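Local coordinates for glycerol trinitrate reductase (Agrobacterium tumefaciens, PDB 5EPD), which probably reduces nitrate esters such as glycerol trinitrate as an FMN-dependent oxidoreductase of the Old Yellow Enzyme family, captured here without its flavin, at residues Ile341-Leu346 with Ala354-Val359; Glu59-Tyr64 with Ala370-Tyr375; Leu346-Gln351 with Tyr375-Glu380; Arg40-Pro45 with Leu333-Arg338. All blocks are in the same frame, centred on the assembly; numbering follows the deposited sequence.

Contact 1. Residues Ile341-Leu346 with Ala354-Val359; sequences IANPDL and APLAEV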
loop_
_atom_site.group_PDB
_atom_site.type_symbol
_atom_site.label_atom_id
_atom_site.label_comp_id
_atom_site.label_asym_id
_atom_site.label_seq_id
_atom_site.Cartn_x
_atom_site.Cartn_y
_atom_site.Cartn_z
ATOM N N ILE A 341 11.427 2.152 -9.096
ATOM C CA ILE A 341 12.559 2.652 -8.298
ATOM C C ILE A 341 13.696 3.100 -9.242
ATOM O O ILE A 341 14.175 4.250 -9.196
ATOM C CB ILE A 341 13.092 1.594 -7.302
ATOM C CG1 ILE A 341 12.017 1.219 -6.263
ATOM C CG2 ILE A 341 14.347 2.117 -6.606
ATOM C CD1 ILE A 341 12.481 0.212 -5.231
ATOM N N ALA A 342 14.103 2.189 -10.122
ATOM C CA ALA A 342 15.297 2.425 -10.933
ATOM C C ALA A 342 15.032 3.173 -12.263
ATOM O O ALA A 342 15.943 3.744 -12.817
ATOM C CB ALA A 342 16.014 1.105 -11.192
ATOM N N ASN A 343 13.796 3.177 -12.751
ATOM C CA ASN A 343 13.422 3.861 -14.019
ATOM C C ASN A 343 12.301 4.888 -13.806
ATOM O O ASN A 343 11.115 4.519 -13.829
ATOM C CB ASN A 343 12.979 2.840 -15.066
ATOM C CG ASN A 343 13.965 1.681 -15.197
ATOM O OD1 ASN A 343 14.818 1.657 -16.096
ATOM N ND2 ASN A 343 13.889 0.738 -14.266
ATOM N N PRO A 344 12.662 6.176 -13.587
ATOM C CA PRO A 344 11.599 7.188 -13.379
ATOM C C PRO A 344 10.718 7.365 -14.623
ATOM O O PRO A 344 9.525 7.728 -14.520
ATOM C CB PRO A 344 12.371 8.486 -13.037
ATOM C CG PRO A 344 13.789 8.244 -13.473
ATOM C CD PRO A 344 14.018 6.735 -13.428
ATOM N N ASP A 345 11.331 7.093 -15.777
ATOM C CA ASP A 345 10.670 7.136 -17.073
ATOM C C ASP A 345 10.171 5.738 -17.529
ATOM O O ASP A 345 10.104 5.465 -18.730
ATOM C CB ASP A 345 11.613 7.788 -18.118
ATOM C CG ASP A 345 12.963 7.071 -18.250
ATOM O OD1 ASP A 345 13.466 6.496 -17.256
ATOM O OD2 ASP A 345 13.558 7.115 -19.356
ATOM N N LEU A 346 9.821 4.875 -16.560
ATOM C CA LEU A 346 9.368 3.513 -16.826
ATOM C C LEU A 346 8.257 3.446 -17.860
ATOM O O LEU A 346 8.288 2.576 -18.735
ATOM C CB LEU A 346 8.858 2.811 -15.540
ATOM C CG LEU A 346 8.438 1.338 -15.719
ATOM C CD1 LEU A 346 9.616 0.488 -16.171
ATOM C CD2 LEU A 346 7.863 0.800 -14.429
ATOM N N ALA A 354 12.946 0.802 -24.647
ATOM C CA ALA A 354 14.301 1.013 -24.116
ATOM C C ALA A 354 14.561 0.053 -22.941
ATOM O O ALA A 354 13.676 -0.171 -22.102
ATOM C CB ALA A 354 14.513 2.461 -23.692
ATOM N N PRO A 355 15.771 -0.537 -22.883
ATOM C CA PRO A 355 15.998 -1.448 -21.747
ATOM C C PRO A 355 15.862 -0.731 -20.376
ATOM O O PRO A 355 15.990 0.519 -20.276
ATOM C CB PRO A 355 17.433 -1.978 -21.977
ATOM C CG PRO A 355 17.839 -1.559 -23.360
ATOM C CD PRO A 355 16.986 -0.358 -23.715
ATOM N N LEU A 356 15.583 -1.532 -19.345
ATOM C CA LEU A 356 15.297 -1.023 -18.020
ATOM C C LEU A 356 16.522 -1.092 -17.114
ATOM O O LEU A 356 17.331 -2.029 -17.182
ATOM C CB LEU A 356 14.148 -1.812 -17.391
ATOM C CG LEU A 356 12.768 -1.799 -18.073
ATOM C CD1 LEU A 356 11.764 -2.453 -17.110
ATOM C CD2 LEU A 356 12.294 -0.397 -18.481
ATOM N N ALA A 357 16.663 -0.068 -16.287
ATOM C CA ALA A 357 17.715 -0.047 -15.268
ATOM C C ALA A 357 17.363 -0.995 -14.115
ATOM O O ALA A 357 16.219 -1.106 -13.709
ATOM C CB ALA A 357 17.921 1.368 -14.745
ATOM N N GLU A 358 18.354 -1.683 -13.596
ATOM C CA GLU A 358 18.158 -2.515 -12.432
ATOM C C GLU A 358 18.265 -1.663 -11.176
ATOM O O GLU A 358 18.833 -0.567 -11.178
ATOM C CB GLU A 358 19.182 -3.639 -12.410
ATOM C CG GLU A 358 19.047 -4.599 -13.583
ATOM C CD GLU A 358 18.229 -5.809 -13.228
ATOM O OE1 GLU A 358 16.974 -5.720 -13.173
ATOM O OE2 GLU A 358 18.868 -6.852 -12.991
ATOM N N VAL A 359 17.687 -2.195 -10.112
ATOM C CA VAL A 359 17.643 -1.560 -8.803
ATOM C C VAL A 359 18.992 -1.739 -8.097
ATOM O O VAL A 359 19.591 -2.820 -8.189
ATOM C CB VAL A 359 16.470 -2.193 -7.998
ATOM C CG1 VAL A 359 16.851 -2.595 -6.586
ATOM C CG2 VAL A 359 15.288 -1.245 -7.979
#
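Asn343 lays its carboxamide against the backbone of Ala357 and uses both ends of it. OD1 takes the N-H of Ala357 on a lone pair; at 2.5 Å between Ala357 N and Asn343 OD1 the modelled bond is short, so its exact length is doubtful, though the direction is good. ND2 donates a hydrogen bond to Ala357 O, 3.0 Å away from Asn343 ND2, on a lone pair of that carbonyl, though Ala357 O sits 17° out of the plane of the Asn343 amide. CG lies beside the backbone N and anti to the carbonyl carbon (chi1 -49°), which swings the amide across to the loop. Pro339 O, one turn back in helix 338-342, also accepts from ND2, and together these bonds fix which end of the amide is oxygen and which nitrogen. Next along, Ala342 presses its methyl onto the peptide groups of the loop, with CB 3.3 Å from Glu358 O. Val359 completes this apolar end: its CG2 reaches Ile341 CB at 3.7 Å and also touches the methyl of Ala342. Beyond Asn343 in the other direction, Leu346 CD1 meets Leu356 CD2 at 3.6 Å, the two branches crossing obliquely. The extended loop is thus held like a sheet edge, with a side-chain amide standing in for a neighbouring strand: one two-point polar grip fixes its position, and methyl contacts flank that grip.

Contact 2. Residues Glu59-Tyr64 with Ala370-Tyr375; sequences ELTAGY and AGYTDY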
loop_
_atom_site.group_PDB
_atom_site.type_symbol
_atom_site.label_atom_id
_atom_site.label_comp_id
_atom_site.label_asym_id
_atom_site.label_seq_id
_atom_site.Cartn_x
_atom_site.Cartn_y
_atom_site.Cartn_z
ATOM N N GLU A 59 12.831 16.000 2.463
ATOM C CA GLU A 59 12.823 17.186 1.605
ATOM C C GLU A 59 12.959 16.868 0.136
ATOM O O GLU A 59 12.594 17.687 -0.677
ATOM C CB GLU A 59 13.894 18.202 2.049
ATOM C CG GLU A 59 15.329 17.857 1.684
ATOM C CD GLU A 59 16.280 18.905 2.198
ATOM O OE1 GLU A 59 16.436 18.980 3.422
ATOM O OE2 GLU A 59 16.848 19.665 1.392
ATOM N N LEU A 60 13.467 15.685 -0.195
ATOM C CA LEU A 60 13.604 15.239 -1.586
ATOM C C LEU A 60 12.440 14.407 -2.130
ATOM O O LEU A 60 12.446 14.034 -3.322
ATOM C CB LEU A 60 14.851 14.385 -1.724
ATOM C CG LEU A 60 16.136 15.012 -1.207
ATOM C CD1 LEU A 60 17.238 13.964 -1.322
ATOM C CD2 LEU A 60 16.472 16.302 -1.965
ATOM N N THR A 61 11.449 14.123 -1.283
ATOM C CA THR A 61 10.424 13.149 -1.621
ATOM C C THR A 61 9.438 13.658 -2.687
ATOM O O THR A 61 9.057 12.895 -3.578
ATOM C CB THR A 61 9.725 12.663 -0.349
ATOM O OG1 THR A 61 10.679 11.965 0.460
ATOM C CG2 THR A 61 8.582 11.717 -0.660
ATOM N N ALA A 62 9.041 14.928 -2.610
ATOM C CA ALA A 62 8.254 15.547 -3.692
ATOM C C ALA A 62 8.904 15.253 -5.040
ATOM O O ALA A 62 8.252 14.729 -5.953
ATOM C CB ALA A 62 8.104 17.061 -3.497
ATOM N N GLY A 63 10.197 15.566 -5.146
ATOM C CA GLY A 63 10.966 15.294 -6.366
ATOM C C GLY A 63 10.896 13.843 -6.864
ATOM O O GLY A 63 10.715 13.570 -8.071
ATOM N N TYR A 64 11.059 12.926 -5.918
ATOM C CA TYR A 64 11.043 11.498 -6.166
ATOM C C TYR A 64 9.781 11.105 -6.873
ATOM O O TYR A 64 9.846 10.440 -7.905
ATOM C CB TYR A 64 11.164 10.782 -4.813
ATOM C CG TYR A 64 10.793 9.333 -4.766
ATOM C CD1 TYR A 64 11.601 8.376 -5.372
ATOM C CD2 TYR A 64 9.674 8.908 -4.031
ATOM C CE1 TYR A 64 11.291 7.034 -5.290
ATOM C CE2 TYR A 64 9.351 7.561 -3.927
ATOM C CZ TYR A 64 10.157 6.625 -4.571
ATOM O OH TYR A 64 9.865 5.276 -4.504
ATOM N N ALA A 370 21.044 9.274 -3.132
ATOM C CA ALA A 370 21.619 8.207 -3.928
ATOM C C ALA A 370 20.815 6.905 -3.810
ATOM O O ALA A 370 20.581 6.382 -2.711
ATOM C CB ALA A 370 23.066 7.976 -3.544
ATOM N N GLY A 371 20.416 6.381 -4.958
ATOM C CA GLY A 371 19.539 5.197 -5.032
ATOM C C GLY A 371 18.072 5.521 -4.794
ATOM O O GLY A 371 17.281 4.616 -4.472
ATOM N N TYR A 372 17.745 6.814 -4.929
ATOM C CA TYR A 372 16.416 7.386 -4.670
ATOM C C TYR A 372 16.037 8.274 -5.881
ATOM O O TYR A 372 15.221 7.867 -6.754
ATOM C CB TYR A 372 16.431 8.187 -3.349
ATOM C CG TYR A 372 15.059 8.690 -2.813
ATOM C CD1 TYR A 372 13.983 7.831 -2.674
ATOM C CD2 TYR A 372 14.886 10.026 -2.379
ATOM C CE1 TYR A 372 12.762 8.275 -2.173
ATOM C CE2 TYR A 372 13.668 10.476 -1.879
ATOM C CZ TYR A 372 12.607 9.589 -1.774
ATOM O OH TYR A 372 11.375 9.994 -1.279
ATOM N N THR A 373 16.659 9.458 -5.949
ATOM C CA THR A 373 16.356 10.459 -6.968
ATOM C C THR A 373 17.485 10.635 -7.977
ATOM O O THR A 373 17.398 11.497 -8.835
ATOM C CB THR A 373 16.090 11.825 -6.329
ATOM O OG1 THR A 373 17.125 12.113 -5.377
ATOM C CG2 THR A 373 14.755 11.837 -5.640
ATOM N N ASP A 374 18.544 9.830 -7.906
ATOM C CA ASP A 374 19.649 9.972 -8.890
ATOM C C ASP A 374 19.656 8.891 -9.990
ATOM O O ASP A 374 20.647 8.706 -10.708
ATOM C CB ASP A 374 20.996 10.009 -8.168
ATOM C CG ASP A 374 21.361 8.682 -7.556
ATOM O OD1 ASP A 374 20.473 7.788 -7.430
ATOM O OD2 ASP A 374 22.544 8.537 -7.179
ATOM N N TYR A 375 18.556 8.159 -10.114
ATOM C CA TYR A 375 18.418 7.206 -11.204
ATOM C C TYR A 375 18.184 7.970 -12.521
ATOM O O TYR A 375 17.141 8.626 -12.690
ATOM C CB TYR A 375 17.247 6.260 -10.944
ATOM C CG TYR A 375 17.550 5.094 -10.030
ATOM C CD1 TYR A 375 18.284 4.003 -10.486
ATOM C CD2 TYR A 375 17.074 5.071 -8.718
ATOM C CE1 TYR A 375 18.551 2.932 -9.649
ATOM C CE2 TYR A 375 17.308 3.993 -7.885
ATOM C CZ TYR A 375 18.058 2.935 -8.347
ATOM O OH TYR A 375 18.265 1.859 -7.537
#
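Tyr64 and Tyr372 form an offset stack where helix 61-66 of this TIM-barrel protein meets the chain that follows the last barrel helix. The ring planes are 19° apart and the centroids 4.3 Å, and the displacement puts Tyr372 CE1 over the middle of the Tyr64 ring, 3.4 Å from Tyr64 CD1. Tyr64 CB sits over the face of the Tyr372 ring in a CH-pi contact, so the helical residue offers both its ring and the root of its side chain. At the edge of the Tyr372 ring its hydroxyl meets Thr61, with OH and OG1 2.7 Å apart; the geometry fits a proton on either hydroxyl. Thr61 OG1 also makes a weak hydrogen bond to Gly58 O. Around this pair, Thr373 CG2 packs on Tyr64 CA at 3.8 Å, and Leu60 CB touches Tyr372 CE2 at 4.1 Å. The Tyr64 ring reaches the stack because CG points anti to the backbone N (chi1 163°). A second shell holds both partners: Arg48 bonds Gly371 O and, weakly, Tyr64 OH, while Gln67 NE2 donates to Thr373 O. Within residues 370-375 a tight loop is closed by Gly371 N, which donates a hydrogen bond to Asp374 OD1 at 2.8 Å, approaching 37° out of the carboxylate plane.

Contact 3. Residues Leu346-Gln351 with Tyr375-Glu380; sequences LVERLQ and YPRFSE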
loop_
_atom_site.group_PDB
_atom_site.type_symbol
_atom_site.label_atom_id
_atom_site.label_comp_id
_atom_site.label_asym_id
_atom_site.label_seq_id
_atom_site.Cartn_x
_atom_site.Cartn_y
_atom_site.Cartn_z
ATOM N N LEU A 346 9.821 4.875 -16.560
ATOM C CA LEU A 346 9.368 3.513 -16.826
ATOM C C LEU A 346 8.257 3.446 -17.860
ATOM O O LEU A 346 8.288 2.576 -18.735
ATOM C CB LEU A 346 8.858 2.811 -15.540
ATOM C CG LEU A 346 8.438 1.338 -15.719
ATOM C CD1 LEU A 346 9.616 0.488 -16.171
ATOM C CD2 LEU A 346 7.863 0.800 -14.429
ATOM N N VAL A 347 7.269 4.338 -17.752
ATOM C CA VAL A 347 6.171 4.332 -18.716
ATOM C C VAL A 347 6.732 4.485 -20.140
ATOM O O VAL A 347 6.480 3.646 -21.013
ATOM C CB VAL A 347 5.097 5.414 -18.419
ATOM C CG1 VAL A 347 3.999 5.393 -19.484
ATOM C CG2 VAL A 347 4.462 5.138 -17.074
ATOM N N GLU A 348 7.537 5.531 -20.321
ATOM C CA GLU A 348 8.113 5.877 -21.622
ATOM C C GLU A 348 8.955 4.731 -22.176
ATOM O O GLU A 348 8.885 4.438 -23.379
ATOM C CB GLU A 348 8.955 7.166 -21.529
ATOM C CG GLU A 348 8.157 8.448 -21.229
ATOM C CD GLU A 348 7.840 8.689 -19.737
ATOM O OE1 GLU A 348 8.054 7.784 -18.883
ATOM O OE2 GLU A 348 7.370 9.806 -19.409
ATOM N N ARG A 349 9.730 4.086 -21.299
ATOM C CA ARG A 349 10.617 2.985 -21.696
ATOM C C ARG A 349 9.845 1.718 -22.060
ATOM O O ARG A 349 10.290 0.936 -22.901
ATOM C CB ARG A 349 11.599 2.633 -20.576
ATOM C CG ARG A 349 12.621 3.723 -20.276
ATOM C CD ARG A 349 13.789 3.119 -19.517
ATOM N NE ARG A 349 14.488 4.101 -18.697
ATOM C CZ ARG A 349 15.764 3.998 -18.326
ATOM N NH1 ARG A 349 16.504 2.944 -18.671
ATOM N NH2 ARG A 349 16.303 4.958 -17.592
ATOM N N LEU A 350 8.706 1.497 -21.407
ATOM C CA LEU A 350 7.876 0.330 -21.704
ATOM C C LEU A 350 7.268 0.538 -23.081
ATOM O O LEU A 350 7.174 -0.400 -23.899
ATOM C CB LEU A 350 6.801 0.125 -20.623
ATOM C CG LEU A 350 7.276 -0.358 -19.232
ATOM C CD1 LEU A 350 6.108 -0.340 -18.266
ATOM C CD2 LEU A 350 7.882 -1.748 -19.276
ATOM N N GLN A 351 6.927 1.795 -23.340
ATOM C CA GLN A 351 6.336 2.206 -24.612
ATOM C C GLN A 351 7.312 2.219 -25.784
ATOM O O GLN A 351 6.909 1.909 -26.899
ATOM C CB GLN A 351 5.642 3.584 -24.487
ATOM C CG GLN A 351 4.585 3.795 -25.573
ATOM C CD GLN A 351 3.612 4.941 -25.300
ATOM O OE1 GLN A 351 3.892 5.824 -24.498
ATOM N NE2 GLN A 351 2.460 4.930 -25.984
ATOM N N TYR A 375 18.556 8.159 -10.114
ATOM C CA TYR A 375 18.418 7.206 -11.204
ATOM C C TYR A 375 18.184 7.970 -12.521
ATOM O O TYR A 375 17.141 8.626 -12.690
ATOM C CB TYR A 375 17.247 6.260 -10.944
ATOM C CG TYR A 375 17.550 5.094 -10.030
ATOM C CD1 TYR A 375 18.284 4.003 -10.486
ATOM C CD2 TYR A 375 17.074 5.071 -8.718
ATOM C CE1 TYR A 375 18.551 2.932 -9.649
ATOM C CE2 TYR A 375 17.308 3.993 -7.885
ATOM C CZ TYR A 375 18.058 2.935 -8.347
ATOM O OH TYR A 375 18.265 1.859 -7.537
ATOM N N PRO A 376 19.138 7.874 -13.464
ATOM C CA PRO A 376 18.957 8.573 -14.746
ATOM C C PRO A 376 17.737 8.108 -15.566
ATOM O O PRO A 376 17.368 6.927 -15.523
ATOM C CB PRO A 376 20.218 8.184 -15.516
ATOM C CG PRO A 376 20.510 6.794 -15.031
ATOM C CD PRO A 376 20.241 6.891 -13.539
ATOM N N ARG A 377 17.164 9.034 -16.336
ATOM C CA ARG A 377 16.288 8.684 -17.474
ATOM C C ARG A 377 17.105 8.014 -18.596
ATOM O O ARG A 377 18.329 7.977 -18.547
ATOM C CB ARG A 377 15.557 9.925 -17.979
ATOM C CG ARG A 377 14.647 10.531 -16.918
ATOM C CD ARG A 377 14.062 11.866 -17.330
ATOM N NE ARG A 377 13.210 11.705 -18.504
ATOM C CZ ARG A 377 11.908 11.411 -18.494
ATOM N NH1 ARG A 377 11.236 11.248 -17.355
ATOM N NH2 ARG A 377 11.268 11.281 -19.653
ATOM N N PHE A 378 16.437 7.486 -19.615
ATOM C CA PHE A 378 17.122 6.584 -20.566
ATOM C C PHE A 378 18.247 7.232 -21.412
ATOM O O PHE A 378 19.320 6.624 -21.632
ATOM C CB PHE A 378 16.106 5.863 -21.466
ATOM C CG PHE A 378 16.744 5.147 -22.612
ATOM C CD1 PHE A 378 17.618 4.087 -22.381
ATOM C CD2 PHE A 378 16.533 5.570 -23.922
ATOM C CE1 PHE A 378 18.239 3.426 -23.433
ATOM C CE2 PHE A 378 17.161 4.916 -24.979
ATOM C CZ PHE A 378 18.014 3.831 -24.738
ATOM N N SER A 379 18.009 8.449 -21.893
ATOM C CA SER A 379 19.042 9.180 -22.653
ATOM C C SER A 379 20.370 9.429 -21.892
ATOM O O SER A 379 21.413 9.632 -22.518
ATOM C CB SER A 379 18.473 10.518 -23.126
ATOM O OG SER A 379 17.722 11.144 -22.094
ATOM N N GLU A 380 20.312 9.416 -20.552
ATOM C CA GLU A 380 21.467 9.652 -19.680
ATOM C C GLU A 380 21.989 8.347 -19.054
ATOM O O GLU A 380 22.278 8.294 -17.857
ATOM C CB GLU A 380 21.084 10.645 -18.568
ATOM C CG GLU A 380 20.946 12.078 -19.049
ATOM C CD GLU A 380 19.656 12.297 -19.789
ATOM O OE1 GLU A 380 18.600 12.066 -19.148
ATOM O OE2 GLU A 380 19.705 12.677 -20.995
#
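Arg349 and Phe378 join the last barrel helix of the TIM-barrel fold, 346-352, to the tail of the chain. The close part of the contact is the guanidinium of Arg349. Phe378 CB stands over its centre, 3.6 Å above the plane, and is 3.7 Å from Arg349 NE. The phenyl ring itself turns away, its plane 62° from the guanidinium, with NH1 at the ring's edge, so this is not a cation-pi stack. Arg349 runs extended from CG to NE, which carries the charged group across to the tail. At its edge lies Pro376 O, 3.0 Å from Arg349 NH2, but the angle is too poor for a hydrogen bond. Its stronger partners include Asp345, in a salt bridge to NE, and Pro355 O, bonded by NH1. Asp345 also accepts the backbone N-H of Phe378, so one carboxylate links the arginine and the tail. Toward the looser side, Glu348 folds back at its second torsion (83°) and bonds Ser70 through OE1. Arg377 is exposed, and its charge is only loosely matched: Glu348 OE2 stays 4.2 Å from Arg377 NH2, at the edge of a guanidinium turned 82° from the carboxylate.

Contact 4. Residues Arg40-Pro45 with Leu333-Arg338; sequences RIVMAP and LIAFGR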
loop_
_atom_site.group_PDB
_atom_site.type_symbol
_atom_site.label_atom_id
_atom_site.label_comp_id
_atom_site.label_asym_id
_atom_site.label_seq_id
_atom_site.Cartn_x
_atom_site.Cartn_y
_atom_site.Cartn_z
ATOM N N ARG A 40 -2.563 2.996 -17.977
ATOM C CA ARG A 40 -2.996 1.909 -17.132
ATOM C C ARG A 40 -1.859 1.371 -16.273
ATOM O O ARG A 40 -1.976 0.292 -15.650
ATOM C CB ARG A 40 -3.595 0.791 -18.005
ATOM C CG ARG A 40 -4.965 1.137 -18.559
ATOM C CD ARG A 40 -5.494 0.003 -19.416
ATOM N NE ARG A 40 -6.738 0.407 -20.062
ATOM C CZ ARG A 40 -7.970 0.022 -19.701
ATOM N NH1 ARG A 40 -8.176 -0.833 -18.694
ATOM N NH2 ARG A 40 -9.020 0.488 -20.382
ATOM N N ILE A 41 -0.755 2.110 -16.240
ATOM C CA ILE A 41 0.410 1.694 -15.439
ATOM C C ILE A 41 0.379 2.340 -14.039
ATOM O O ILE A 41 0.319 3.576 -13.879
ATOM C CB ILE A 41 1.735 1.994 -16.164
ATOM C CG1 ILE A 41 1.773 1.270 -17.511
ATOM C CG2 ILE A 41 2.921 1.571 -15.309
ATOM C CD1 ILE A 41 2.783 1.882 -18.456
ATOM N N VAL A 42 0.400 1.483 -13.018
ATOM C CA VAL A 42 0.392 1.941 -11.637
ATOM C C VAL A 42 1.760 1.739 -10.975
ATOM O O VAL A 42 2.411 0.692 -11.142
ATOM C CB VAL A 42 -0.713 1.212 -10.863
ATOM C CG1 VAL A 42 -0.756 1.663 -9.413
ATOM C CG2 VAL A 42 -2.043 1.445 -11.574
ATOM N N MET A 43 2.204 2.768 -10.263
ATOM C CA MET A 43 3.369 2.646 -9.407
ATOM C C MET A 43 2.911 2.106 -8.062
ATOM O O MET A 43 2.181 2.762 -7.320
ATOM C CB MET A 43 4.085 3.990 -9.214
ATOM C CG MET A 43 5.280 3.897 -8.267
ATOM S SD MET A 43 6.150 5.464 -8.224
ATOM C CE MET A 43 7.193 5.212 -6.792
ATOM N N ALA A 44 3.372 0.913 -7.746
ATOM C CA ALA A 44 2.976 0.264 -6.522
ATOM C C ALA A 44 3.606 0.940 -5.285
ATOM O O ALA A 44 4.625 1.662 -5.388
ATOM C CB ALA A 44 3.374 -1.192 -6.599
ATOM N N PRO A 45 3.002 0.711 -4.104
ATOM C CA PRO A 45 3.535 1.241 -2.840
ATOM C C PRO A 45 4.875 0.611 -2.518
ATOM O O PRO A 45 5.009 -0.632 -2.495
ATOM C CB PRO A 45 2.486 0.833 -1.817
ATOM C CG PRO A 45 1.905 -0.425 -2.390
ATOM C CD PRO A 45 1.842 -0.177 -3.874
ATOM N N LEU A 333 -5.826 -2.374 -14.529
ATOM C CA LEU A 333 -4.558 -1.673 -14.356
ATOM C C LEU A 333 -3.489 -2.686 -13.924
ATOM O O LEU A 333 -3.801 -3.749 -13.358
ATOM C CB LEU A 333 -4.714 -0.588 -13.299
ATOM C CG LEU A 333 -5.886 0.375 -13.505
ATOM C CD1 LEU A 333 -6.019 1.312 -12.319
ATOM C CD2 LEU A 333 -5.680 1.177 -14.784
ATOM N N ILE A 334 -2.227 -2.384 -14.206
ATOM C CA ILE A 334 -1.154 -3.232 -13.721
ATOM C C ILE A 334 -0.140 -2.358 -12.982
ATOM O O ILE A 334 0.242 -1.281 -13.458
ATOM C CB ILE A 334 -0.560 -4.147 -14.815
ATOM C CG1 ILE A 334 0.803 -4.699 -14.394
ATOM C CG2 ILE A 334 -0.420 -3.411 -16.128
ATOM C CD1 ILE A 334 0.969 -6.182 -14.668
ATOM N N ALA A 335 0.220 -2.821 -11.771
ATOM C CA ALA A 335 1.093 -2.098 -10.871
ATOM C C ALA A 335 2.451 -2.758 -10.921
ATOM O O ALA A 335 2.527 -3.965 -10.798
ATOM C CB ALA A 335 0.534 -2.117 -9.462
ATOM N N PHE A 336 3.496 -1.942 -11.114
ATOM C CA PHE A 336 4.908 -2.345 -11.172
ATOM C C PHE A 336 5.600 -1.775 -9.950
ATOM O O PHE A 336 5.342 -0.628 -9.564
ATOM C CB PHE A 336 5.590 -1.737 -12.409
ATOM C CG PHE A 336 5.056 -2.243 -13.712
ATOM C CD1 PHE A 336 3.884 -1.731 -14.234
ATOM C CD2 PHE A 336 5.720 -3.244 -14.411
ATOM C CE1 PHE A 336 3.379 -2.204 -15.425
ATOM C CE2 PHE A 336 5.213 -3.732 -15.607
ATOM C CZ PHE A 336 4.036 -3.214 -16.112
ATOM N N GLY A 337 6.494 -2.552 -9.350
ATOM C CA GLY A 337 7.142 -2.155 -8.083
ATOM C C GLY A 337 8.573 -1.666 -8.270
ATOM O O GLY A 337 8.805 -0.501 -8.596
ATOM N N ARG A 338 9.542 -2.554 -8.083
ATOM C CA ARG A 338 10.945 -2.145 -8.178
ATOM C C ARG A 338 11.320 -1.403 -9.467
ATOM O O ARG A 338 12.114 -0.478 -9.425
ATOM C CB ARG A 338 11.881 -3.350 -7.959
ATOM C CG ARG A 338 11.859 -3.873 -6.523
ATOM C CD ARG A 338 13.103 -4.658 -6.165
ATOM N NE ARG A 338 13.170 -4.883 -4.717
ATOM C CZ ARG A 338 14.240 -5.327 -4.049
ATOM N NH1 ARG A 338 15.388 -5.609 -4.685
ATOM N NH2 ARG A 338 14.162 -5.472 -2.715
#
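Val42 and Ala335 lie side by side at the apolar centre, with CB 3.8 Å from CB. Val42 sets CG1 anti to the backbone N (chi1 -180°), which leaves CG2 to lean on Leu333 CB, also at 3.8 Å. Farther along, Ala44 CB touches Ala335 CB. On the other face of the sheet Ile41 CG2 meets Phe336 CD1 at 3.6 Å, and Leu350 of helix 346-352 packs over both residues. Between these layers runs the backbone pairing. Val42 N gives to Ile334 O and Phe336 N to Val42 O, each at 2.8 Å, while Ile334 N to Arg40 O and Ala44 N to Phe336 O extend the pairing at either end. Val42 thus bonds to Ile334 and Phe336, the residues flanking its partner Ala335, the mark of a parallel pair. At the polar edge Arg40 lays CG on Leu333 CD2 at 3.8 Å and sends NH1 to Asp332 O, so its aliphatic stem covers the start of the seam and its charged end satisfies a carbonyl. The axes of strands 41-43 and 333-336 cross at -37°; these are the first and last strands of the eight-stranded parallel sheet, and their pairing closes the TIM barrel expected of an Old Yellow Enzyme.

How the contacts relate
Contacts 2 and 4 are buried, contact 1 is partly buried and contact 3 lies at the surface; contact 4, a strand seam secured by backbone hydrogen bonds, is nearest the centre of the chain. The other three gather round the end of the chain: contact 1 shares Leu346 with contact 3, contact 2 shares Tyr375 with it, and the Tyr375 ring packs on Ile341 and Ala342 of contact 1. Helix 346-352 ties this group to the barrel, since Leu346 and Leu350 rest on Phe336. Contact 2 reaches the seam separately, where Tyr64 OH touches Met43 CE. Outward, the chemistry shifts from backbone pairing to aromatic stack, then side-chain amide, then charge.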